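Local structure of 4-oxalocrotonate decarboxylase NahK (Pseudomonas putida, 5D2K) at residues Val192-Asn197 with Ile254-Gln259; His21-Glu26 with Arg56-Arg61; Thr121-His126 with Ile136-Tyr141. The protein catalyses the magnesium-assisted decarboxylation of (3E)-2-oxohex-3-enedioate to 2-oxopent-4-enoate and carbon dioxide, a step in naphthalene degradation. The protein carries 1 engineered substitution. All coordinates share one frame; numbering follows the deposited sequence. Where two conformers were deposited one is given.

Contact 1 of 3, residues Val192-Asn197 with Ile254-Gln259; sequences VVMEKN and ITVRYQ
V192-K196 and I254-Y258 run antiparallel, their axes 4.6 Å apart at 167°, as neighbouring strands of the five-stranded mixed sheet in the FAA hydrolase-type fold. V193 faces R257 and E195 faces T255 in hydrogen-bonded pairs, each closed by two N-H...O bonds; V192-Y258, M194-V256 and K196-I254 are the non-hydrogen-bonded pairs between and beside them. The two faces of the ribbon differ sharply. On the buried one, carrying V192, M194, V256 and Y258, the CG1 methyl of V192 lies over one face of the Y258 ring, 4.2 Å from its centroid, a CH-pi contact displaced toward the rim. The same methyl comes 3.4 Å from V256 CG1, a shortness that is doubtful because V192 has two conformers. V192 and V256 both lean on A115 of strand 112-121, which also supplies metal ligands E114 and E116; Y258 OH bonds to the backbone O of E116. The opposite face carries the charged pair. E195 CG stands anti to its carbonyl carbon (chi1 -59°), and the extended chain carries the carboxylate across to R257. The guanidinium grips it side-on, with R257 NE reaching E195 OE2 at 2.8 Å and R257 NH2 reaching E195 OE1 at 3.1 Å. The planes are 67° apart, leaving OE2 in the guanidinium plane but NE well above the carboxylate plane. A water donates to E195 OE1 at 2.7 Å, and T255 CG2 sits over the centre of the R257 guanidinium.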
loop_
_atom_site.group_PDB
_atom_site.type_symbol
_atom_site.label_atom_id
_atom_site.label_comp_id
_atom_site.label_asym_id
_atom_site.label_seq_id
_atom_site.Cartn_x
_atom_site.Cartn_y
_atom_site.Cartn_z
ATOM N N VAL A 192 -7.410 14.342 7.820
ATOM C CA VAL A 192 -7.506 14.078 6.392
ATOM C C VAL A 192 -8.974 14.012 5.962
ATOM O O VAL A 192 -9.767 13.316 6.587
ATOM C CB VAL A 192 -6.780 12.768 6.041
ATOM C CG1 VAL A 192 -6.738 12.574 4.563
ATOM C CG2 VAL A 192 -5.357 12.774 6.602
ATOM N N VAL A 193 -9.332 14.746 4.907
ATOM C CA VAL A 193 -10.709 14.776 4.424
ATOM C C VAL A 193 -10.740 14.378 2.957
ATOM O O VAL A 193 -10.166 15.080 2.124
ATOM C CB VAL A 193 -11.337 16.177 4.584
ATOM C CG1 VAL A 193 -12.771 16.195 4.041
ATOM C CG2 VAL A 193 -11.310 16.618 6.045
ATOM N N MET A 194 -11.421 13.272 2.654
ATOM C CA MET A 194 -11.542 12.772 1.282
ATOM C C MET A 194 -12.834 13.270 0.651
ATOM O O MET A 194 -13.925 13.026 1.179
ATOM C CB MET A 194 -11.502 11.245 1.257
ATOM C CG MET A 194 -11.675 10.609 -0.130
ATOM S SD MET A 194 -11.925 8.816 -0.041
ATOM C CE MET A 194 -10.328 8.254 0.549
ATOM N N GLU A 195 -12.701 13.970 -0.470
ATOM C CA GLU A 195 -13.852 14.431 -1.247
ATOM C C GLU A 195 -13.915 13.679 -2.574
ATOM O O GLU A 195 -12.893 13.437 -3.204
ATOM C CB GLU A 195 -13.771 15.937 -1.489
ATOM C CG GLU A 195 -13.723 16.762 -0.196
ATOM C CD GLU A 195 -13.584 18.253 -0.437
ATOM O OE1 GLU A 195 -13.414 18.669 -1.604
ATOM O OE2 GLU A 195 -13.645 19.024 0.549
ATOM N N LYS A 196 -15.118 13.302 -2.986
ATOM C CA LYS A 196 -15.316 12.666 -4.289
ATOM C C LYS A 196 -16.439 13.404 -4.985
ATOM O O LYS A 196 -17.504 13.612 -4.398
ATOM C CB LYS A 196 -15.642 11.179 -4.146
ATOM C CG LYS A 196 -16.068 10.470 -5.444
ATOM C CD LYS A 196 -16.379 9.000 -5.160
ATOM C CE LYS A 196 -16.999 8.276 -6.338
ATOM N NZ LYS A 196 -17.464 6.925 -5.905
ATOM N N ASN A 197 -16.184 13.828 -6.220
ATOM C CA ASN A 197 -17.190 14.534 -7.007
ATOM C C ASN A 197 -17.800 15.694 -6.219
ATOM O O ASN A 197 -19.016 15.908 -6.219
ATOM C CB ASN A 197 -18.256 13.541 -7.485
ATOM C CG ASN A 197 -17.691 12.522 -8.469
ATOM O OD1 ASN A 197 -16.692 12.794 -9.133
ATOM N ND2 ASN A 197 -18.319 11.346 -8.560
ATOM N N ILE A 254 -11.411 13.386 -7.541
ATOM C CA ILE A 254 -11.240 13.327 -6.100
ATOM C C ILE A 254 -10.282 14.407 -5.633
ATOM O O ILE A 254 -9.393 14.847 -6.373
ATOM C CB ILE A 254 -10.757 11.916 -5.644
ATOM C CG1 ILE A 254 -9.359 11.583 -6.183
ATOM C CG2 ILE A 254 -11.765 10.840 -6.055
ATOM C CD1 ILE A 254 -8.248 11.783 -5.175
ATOM N N THR A 255 -10.496 14.859 -4.403
ATOM C CA THR A 255 -9.577 15.759 -3.738
ATOM C C THR A 255 -9.461 15.319 -2.298
ATOM O O THR A 255 -10.472 15.199 -1.603
ATOM C CB THR A 255 -10.048 17.220 -3.782
ATOM O OG1 THR A 255 -10.083 17.680 -5.139
ATOM C CG2 THR A 255 -9.111 18.108 -2.969
ATOM N N VAL A 256 -8.243 15.073 -1.840
ATOM C CA VAL A 256 -8.044 14.745 -0.432
ATOM C C VAL A 256 -7.285 15.880 0.251
ATOM O O VAL A 256 -6.172 16.230 -0.144
ATOM C CB VAL A 256 -7.294 13.423 -0.252
ATOM C CG1 VAL A 256 -7.127 13.131 1.224
ATOM C CG2 VAL A 256 -8.045 12.274 -0.936
ATOM N N ARG A 257 -7.899 16.470 1.271
ATOM C CA ARG A 257 -7.319 17.618 1.951
ATOM C C ARG A 257 -6.592 17.164 3.201
ATOM O O ARG A 257 -7.134 16.398 4.008
ATOM C CB ARG A 257 -8.401 18.643 2.307
ATOM C CG ARG A 257 -9.258 19.042 1.113
ATOM C CD ARG A 257 -10.283 20.100 1.479
ATOM N NE ARG A 257 -11.160 20.346 0.339
ATOM C CZ ARG A 257 -10.823 21.094 -0.704
ATOM N NH1 ARG A 257 -9.639 21.689 -0.745
ATOM N NH2 ARG A 257 -11.674 21.248 -1.708
ATOM N N TYR A 258 -5.357 17.625 3.332
ATOM C CA TYR A 258 -4.507 17.293 4.460
ATOM C C TYR A 258 -4.321 18.526 5.311
ATOM O O TYR A 258 -3.854 19.543 4.819
ATOM C CB TYR A 258 -3.151 16.762 3.965
ATOM C CG TYR A 258 -3.235 15.385 3.342
ATOM C CD1 TYR A 258 -3.773 15.205 2.069
ATOM C CD2 TYR A 258 -2.791 14.258 4.034
ATOM C CE1 TYR A 258 -3.861 13.946 1.505
ATOM C CE2 TYR A 258 -2.871 12.992 3.475
ATOM C CZ TYR A 258 -3.414 12.840 2.219
ATOM O OH TYR A 258 -3.493 11.578 1.664
ATOM N N GLN A 259 -4.731 18.436 6.574
ATOM C CA GLN A 259 -4.624 19.553 7.512
ATOM C C GLN A 259 -3.241 20.208 7.485
ATOM O O GLN A 259 -2.233 19.573 7.812
ATOM C CB GLN A 259 -4.960 19.058 8.913
ATOM C CG GLN A 259 -4.956 20.147 9.968
ATOM C CD GLN A 259 -4.887 19.575 11.351
ATOM O OE1 GLN A 259 -4.575 18.399 11.528
ATOM N NE2 GLN A 259 -5.162 20.406 12.356
HETATM O O HOH W 1 -13.318 18.174 -4.237
#

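Contact 2 of 3, residues His21-Glu26 with Arg56-Arg61; sequences HIENAE and RRKEAR
One carboxylate, that of E23, takes four hydrogen bonds from three basic side chains, R57, K58 and R61, all sent from a single helix end. R61 grips it end-on, R61 NH2 to E23 OE2 at 2.7 Å and R61 NH1 to E23 OE1 at 3.0 Å, with the guanidinium turned 41° from the carboxylate plane. R57 NE adds a second bond to E23 OE1 at 2.9 Å, nearly straight, and reaches that oxygen from the other face of the carboxylate than R61 NH1 does. K58 NZ comes to E23 OE2 on its anti side, 2.9 Å away. This salt-bridge network spans two helices, 12-27 and 44-60, whose local axes lie 11.9 Å apart at 63°, so long side chains bridge the gap. E23, extended with CG anti to the backbone N (chi1 -171°), reaches across to the other helix. R61, the first residue to leave helical geometry, turns back so that R57 O lies over the face of its guanidinium. K58 is shared: its NZ also meets the syn lone pair of E26 OE1 at 2.8 Å, while Y94 OH bonds both to K58 NZ and to E26 OE2. The concentration of positive charge would be expected to keep the buried E23 ionised. On the R57 side a water donates to E23 OE1 and N24 OD1 and accepts from R57 NH2, 2.9 Å away.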
loop_
_atom_site.group_PDB
_atom_site.type_symbol
_atom_site.label_atom_id
_atom_site.label_comp_id
_atom_site.label_asym_id
_atom_site.label_seq_id
_atom_site.Cartn_x
_atom_site.Cartn_y
_atom_site.Cartn_z
ATOM N N HIS A 21 1.085 -16.116 -12.746
ATOM C CA HIS A 21 -0.375 -16.125 -12.817
ATOM C C HIS A 21 -0.992 -14.868 -12.180
ATOM O O HIS A 21 -1.830 -14.167 -12.782
ATOM C CB HIS A 21 -0.855 -17.413 -12.141
ATOM C CG HIS A 21 -2.330 -17.493 -11.923
ATOM N ND1 HIS A 21 -3.218 -17.794 -12.935
ATOM C CD2 HIS A 21 -3.070 -17.345 -10.800
ATOM C CE1 HIS A 21 -4.445 -17.806 -12.446
ATOM N NE2 HIS A 21 -4.383 -17.543 -11.153
ATOM N N ILE A 22 -0.537 -14.550 -10.976
ATOM C CA ILE A 22 -1.092 -13.423 -10.248
ATOM C C ILE A 22 -0.654 -12.106 -10.893
ATOM O O ILE A 22 -1.457 -11.173 -11.043
ATOM C CB ILE A 22 -0.670 -13.486 -8.761
ATOM C CG1 ILE A 22 -1.316 -14.701 -8.096
ATOM C CG2 ILE A 22 -1.038 -12.200 -8.013
ATOM C CD1 ILE A 22 -0.846 -14.944 -6.669
ATOM N N GLU A 23 0.618 -12.022 -11.289
ATOM C CA GLU A 23 1.074 -10.808 -11.962
ATOM C C GLU A 23 0.321 -10.567 -13.272
ATOM O O GLU A 23 -0.014 -9.420 -13.609
ATOM C CB GLU A 23 2.573 -10.847 -12.238
ATOM C CG GLU A 23 3.023 -9.476 -12.742
ATOM C CD GLU A 23 4.448 -9.437 -13.241
ATOM O OE1 GLU A 23 4.897 -10.403 -13.901
ATOM O OE2 GLU A 23 5.132 -8.429 -12.991
ATOM N N ASN A 24 0.042 -11.640 -14.013
ATOM C CA ASN A 24 -0.645 -11.478 -15.293
ATOM C C ASN A 24 -2.045 -10.895 -15.125
ATOM O O ASN A 24 -2.530 -10.177 -16.000
ATOM C CB ASN A 24 -0.709 -12.819 -16.054
ATOM C CG ASN A 24 0.574 -13.127 -16.782
ATOM O OD1 ASN A 24 1.416 -12.259 -16.968
ATOM N ND2 ASN A 24 0.712 -14.368 -17.237
ATOM N N ALA A 25 -2.695 -11.181 -13.999
ATOM C CA ALA A 25 -4.005 -10.597 -13.730
ATOM C C ALA A 25 -3.910 -9.063 -13.617
ATOM O O ALA A 25 -4.773 -8.336 -14.100
ATOM C CB ALA A 25 -4.609 -11.209 -12.459
ATOM N N GLU A 26 -2.845 -8.570 -12.993
ATOM C CA GLU A 26 -2.619 -7.135 -12.934
ATOM C C GLU A 26 -2.279 -6.547 -14.309
ATOM O O GLU A 26 -2.890 -5.559 -14.760
ATOM C CB GLU A 26 -1.494 -6.836 -11.940
ATOM C CG GLU A 26 -1.125 -5.361 -11.843
ATOM C CD GLU A 26 0.330 -5.072 -12.196
ATOM O OE1 GLU A 26 1.194 -5.976 -12.089
ATOM O OE2 GLU A 26 0.597 -3.905 -12.576
ATOM N N ARG A 56 10.620 -9.510 -8.224
ATOM C CA ARG A 56 11.758 -9.889 -9.047
ATOM C C ARG A 56 11.420 -9.850 -10.548
ATOM O O ARG A 56 12.220 -9.369 -11.355
ATOM C CB ARG A 56 12.275 -11.283 -8.665
ATOM C CG ARG A 56 13.634 -11.594 -9.295
ATOM C CD ARG A 56 13.854 -13.101 -9.467
ATOM N NE ARG A 56 12.822 -13.688 -10.318
ATOM C CZ ARG A 56 12.798 -13.603 -11.645
ATOM N NH1 ARG A 56 13.760 -12.957 -12.299
ATOM N NH2 ARG A 56 11.804 -14.157 -12.322
ATOM N N ARG A 57 10.238 -10.334 -10.915
ATOM C CA ARG A 57 9.808 -10.278 -12.310
ATOM C C ARG A 57 9.804 -8.833 -12.814
ATOM O O ARG A 57 10.248 -8.545 -13.928
ATOM C CB ARG A 57 8.418 -10.903 -12.471
ATOM C CG ARG A 57 8.377 -12.413 -12.198
ATOM C CD ARG A 57 6.939 -12.960 -12.270
ATOM N NE ARG A 57 6.346 -12.843 -13.602
ATOM C CZ ARG A 57 6.568 -13.700 -14.600
ATOM N NH1 ARG A 57 7.360 -14.755 -14.422
ATOM N NH2 ARG A 57 5.990 -13.506 -15.780
ATOM N N LYS A 58 9.310 -7.921 -11.982
ATOM C CA LYS A 58 9.225 -6.532 -12.400
ATOM C C LYS A 58 10.614 -5.910 -12.493
ATOM O O LYS A 58 10.901 -5.188 -13.448
ATOM C CB LYS A 58 8.329 -5.729 -11.440
ATOM C CG LYS A 58 6.868 -6.156 -11.521
ATOM C CD LYS A 58 5.945 -5.127 -10.869
ATOM C CE LYS A 58 4.497 -5.587 -10.875
ATOM N NZ LYS A 58 3.990 -5.898 -12.265
ATOM N N GLU A 59 11.478 -6.196 -11.523
ATOM C CA GLU A 59 12.853 -5.702 -11.542
ATOM C C GLU A 59 13.611 -6.206 -12.770
ATOM O O GLU A 59 14.394 -5.467 -13.380
ATOM C CB GLU A 59 13.593 -6.123 -10.267
ATOM C CG GLU A 59 13.154 -5.389 -8.995
ATOM C CD GLU A 59 13.656 -6.060 -7.717
ATOM O OE1 GLU A 59 13.905 -7.288 -7.735
ATOM O OE2 GLU A 59 13.794 -5.357 -6.688
ATOM N N ALA A 60 13.382 -7.477 -13.108
ATOM C CA ALA A 60 14.091 -8.111 -14.214
ATOM C C ALA A 60 13.744 -7.491 -15.555
ATOM O O ALA A 60 14.562 -7.526 -16.485
ATOM C CB ALA A 60 13.796 -9.609 -14.245
ATOM N N ARG A 61 12.547 -6.922 -15.673
ATOM C CA ARG A 61 12.183 -6.283 -16.934
ATOM C C ARG A 61 12.423 -4.776 -16.901
ATOM O O ARG A 61 11.999 -4.055 -17.812
ATOM C CB ARG A 61 10.728 -6.611 -17.326
ATOM C CG ARG A 61 9.597 -5.928 -16.552
ATOM C CD ARG A 61 8.217 -6.318 -17.126
ATOM N NE ARG A 61 7.909 -7.746 -16.975
ATOM C CZ ARG A 61 7.209 -8.262 -15.967
ATOM N NH1 ARG A 61 6.991 -9.577 -15.905
ATOM N NH2 ARG A 61 6.741 -7.479 -14.999
HETATM O O HOH W 2 3.943 -11.484 -16.198
#

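Contact 3 of 3, residues Thr121-His126 with Ile136-Tyr141; sequences TKAPLH and IAAIDY. With EDO (1,2-ethanediol), chain G.
A138 and K122 are joined by the one direct hydrogen bond of this contact, K122 N to A138 O at 2.7 Å, where the chain leaving strand 112-121 meets the chain entering strand 139-149. The same carbonyl oxygen receives a CA-H...O contact from T121, whose CA lies 3.1 Å away, so two successive residues converge on it. Around this point the packing is close. The A138 methyl is set against L125 CD2 at 3.7 Å and also meets the A123 methyl; L125 in turn rests on V217 of helix 213-225. A123 N is buried there with no partner in the model. T121 and I139 form an antiparallel non-hydrogen-bonded pair whose side chains diverge, and T121 OG1 turns to the backbone N of T235. Just beyond, D140 and Y141 both face V120 in a classic beta bulge.

The solvent side is looser and wetter. K122 is extended beyond CG and passes D140 at about a right angle, its aliphatic part against the aspartate CB, while CE lies close to the carbonyl oxygens of A137 and I139. Two waters join the segments: one donates to T121 O and, at 2.7 Å, to D140 OD2; the other donates to D140 O and accepts a weak bond from K122 NZ. H126 ND1 shares a 2.7 Å hydrogen bond with O2 of an ethanediol, probably from the crystallisation liquor. With K122 NZ 4.7 Å from D140 OD1, the two charges probably attract each other without forming a direct salt bridge.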
loop_
_atom_site.group_PDB
_atom_site.type_symbol
_atom_site.label_atom_id
_atom_site.label_comp_id
_atom_site.label_asym_id
_atom_site.label_seq_id
_atom_site.Cartn_x
_atom_site.Cartn_y
_atom_site.Cartn_z
ATOM N N THR A 121 12.588 7.965 4.135
ATOM C CA THR A 121 13.594 7.800 5.179
ATOM C C THR A 121 14.948 8.350 4.742
ATOM O O THR A 121 15.210 8.471 3.547
ATOM C CB THR A 121 13.775 6.323 5.573
ATOM O OG1 THR A 121 14.377 5.592 4.487
ATOM C CG2 THR A 121 12.432 5.697 5.935
ATOM N N LYS A 122 15.806 8.660 5.716
ATOM C CA LYS A 122 17.176 9.103 5.410
ATOM C C LYS A 122 18.254 8.291 6.135
ATOM O O LYS A 122 19.429 8.643 6.094
ATOM C CB LYS A 122 17.354 10.594 5.733
ATOM C CG LYS A 122 16.975 11.006 7.150
ATOM C CD LYS A 122 17.245 12.494 7.349
ATOM C CE LYS A 122 16.767 12.972 8.701
ATOM N NZ LYS A 122 17.159 14.401 8.912
ATOM N N ALA A 123 17.845 7.211 6.794
ATOM C CA ALA A 123 18.767 6.291 7.453
ATOM C C ALA A 123 18.155 4.907 7.437
ATOM O O ALA A 123 16.937 4.784 7.454
ATOM C CB ALA A 123 19.044 6.735 8.883
ATOM N N PRO A 124 18.987 3.856 7.392
ATOM C CA PRO A 124 18.392 2.516 7.362
ATOM C C PRO A 124 17.657 2.149 8.644
ATOM O O PRO A 124 18.020 2.600 9.742
ATOM C CB PRO A 124 19.593 1.586 7.150
ATOM C CG PRO A 124 20.799 2.393 7.481
ATOM C CD PRO A 124 20.459 3.836 7.349
ATOM N N LEU A 125 16.607 1.350 8.489
ATOM C CA LEU A 125 15.874 0.831 9.633
ATOM C C LEU A 125 15.831 -0.688 9.606
ATOM O O LEU A 125 15.476 -1.295 8.584
ATOM C CB LEU A 125 14.453 1.403 9.665
ATOM C CG LEU A 125 14.337 2.884 9.990
ATOM C CD1 LEU A 125 12.942 3.376 9.655
ATOM C CD2 LEU A 125 14.632 3.121 11.464
ATOM N N HIS A 126 16.173 -1.289 10.745
ATOM C CA HIS A 126 16.245 -2.743 10.897
ATOM C C HIS A 126 15.376 -3.252 12.043
ATOM O O HIS A 126 15.310 -2.643 13.110
ATOM C CB HIS A 126 17.688 -3.195 11.169
ATOM C CG HIS A 126 18.655 -2.897 10.065
ATOM N ND1 HIS A 126 19.083 -3.857 9.176
ATOM C CD2 HIS A 126 19.300 -1.756 9.723
ATOM C CE1 HIS A 126 19.946 -3.322 8.332
ATOM N NE2 HIS A 126 20.092 -2.047 8.638
ATOM N N ILE A 136 12.070 7.624 14.505
ATOM C CA ILE A 136 11.848 9.066 14.393
ATOM C C ILE A 136 12.949 9.789 13.622
ATOM O O ILE A 136 12.668 10.486 12.653
ATOM C CB ILE A 136 11.682 9.704 15.789
ATOM C CG1 ILE A 136 10.484 9.063 16.503
ATOM C CG2 ILE A 136 11.500 11.206 15.666
ATOM C CD1 ILE A 136 10.461 9.328 18.023
ATOM N N ALA A 137 14.202 9.592 14.020
ATOM C CA ALA A 137 15.305 10.328 13.402
ATOM C C ALA A 137 15.579 9.866 11.973
ATOM O O ALA A 137 16.230 10.574 11.202
ATOM C CB ALA A 137 16.551 10.187 14.237
ATOM N N ALA A 138 15.088 8.683 11.629
ATOM C CA ALA A 138 15.273 8.153 10.284
ATOM C C ALA A 138 14.310 8.779 9.267
ATOM O O ALA A 138 14.466 8.561 8.067
ATOM C CB ALA A 138 15.120 6.642 10.295
ATOM N N ILE A 139 13.325 9.552 9.728
ATOM C CA ILE A 139 12.373 10.182 8.811
ATOM C C ILE A 139 12.915 11.492 8.250
ATOM O O ILE A 139 13.258 12.410 9.003
ATOM C CB ILE A 139 11.024 10.462 9.497
ATOM C CG1 ILE A 139 10.457 9.170 10.106
ATOM C CG2 ILE A 139 10.033 11.076 8.491
ATOM C CD1 ILE A 139 10.374 8.007 9.122
ATOM N N ASP A 140 12.974 11.579 6.926
ATOM C CA ASP A 140 13.459 12.774 6.233
ATOM C C ASP A 140 12.327 13.781 6.084
ATOM O O ASP A 140 12.424 14.915 6.554
ATOM C CB ASP A 140 14.027 12.366 4.862
ATOM C CG ASP A 140 14.956 13.407 4.261
ATOM O OD1 ASP A 140 15.014 14.538 4.777
ATOM O OD2 ASP A 140 15.624 13.068 3.259
ATOM N N TYR A 141 11.242 13.360 5.449
ATOM C CA TYR A 141 10.077 14.229 5.289
ATOM C C TYR A 141 8.822 13.389 5.038
ATOM O O TYR A 141 8.893 12.162 4.897
ATOM C CB TYR A 141 10.302 15.242 4.154
ATOM C CG TYR A 141 10.667 14.637 2.812
ATOM C CD1 TYR A 141 11.988 14.307 2.509
ATOM C CD2 TYR A 141 9.698 14.423 1.842
ATOM C CE1 TYR A 141 12.328 13.755 1.279
ATOM C CE2 TYR A 141 10.026 13.873 0.604
ATOM C CZ TYR A 141 11.341 13.545 0.335
ATOM O OH TYR A 141 11.663 13.000 -0.889
HETATM C C1 EDO G . 17.428 -8.277 9.487
HETATM O O1 EDO G . 17.336 -8.675 10.859
HETATM C C2 EDO G . 17.693 -6.783 9.441
HETATM O O2 EDO G . 18.968 -6.529 8.841
HETATM O O HOH W 3 16.182 10.691 2.073
HETATM O O HOH W 4 14.873 16.130 7.163
#

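In the fold
The three contacts are separate in space and follow one another without overlap along the chain in the order 2, 3, 1. Contacts 1 and 2 lie on opposite sides of the chain's centre, their own centres about 32 Å apart; contact 3 is about 27 Å from contact 1 and 29 Å from contact 2, between centres. Contact 1 comes nearest the active site: the M194 side chain is about 10 Å from both the magnesium ion and 2-oxoadipate. In contact 2 the E26 side chain is about 13 Å from that ligand. Contact 3 lies away from the known sites, yet its segments take in the end of strand 112-121 and the start of strand 139-149, the strands that carry E114, E116 and E147.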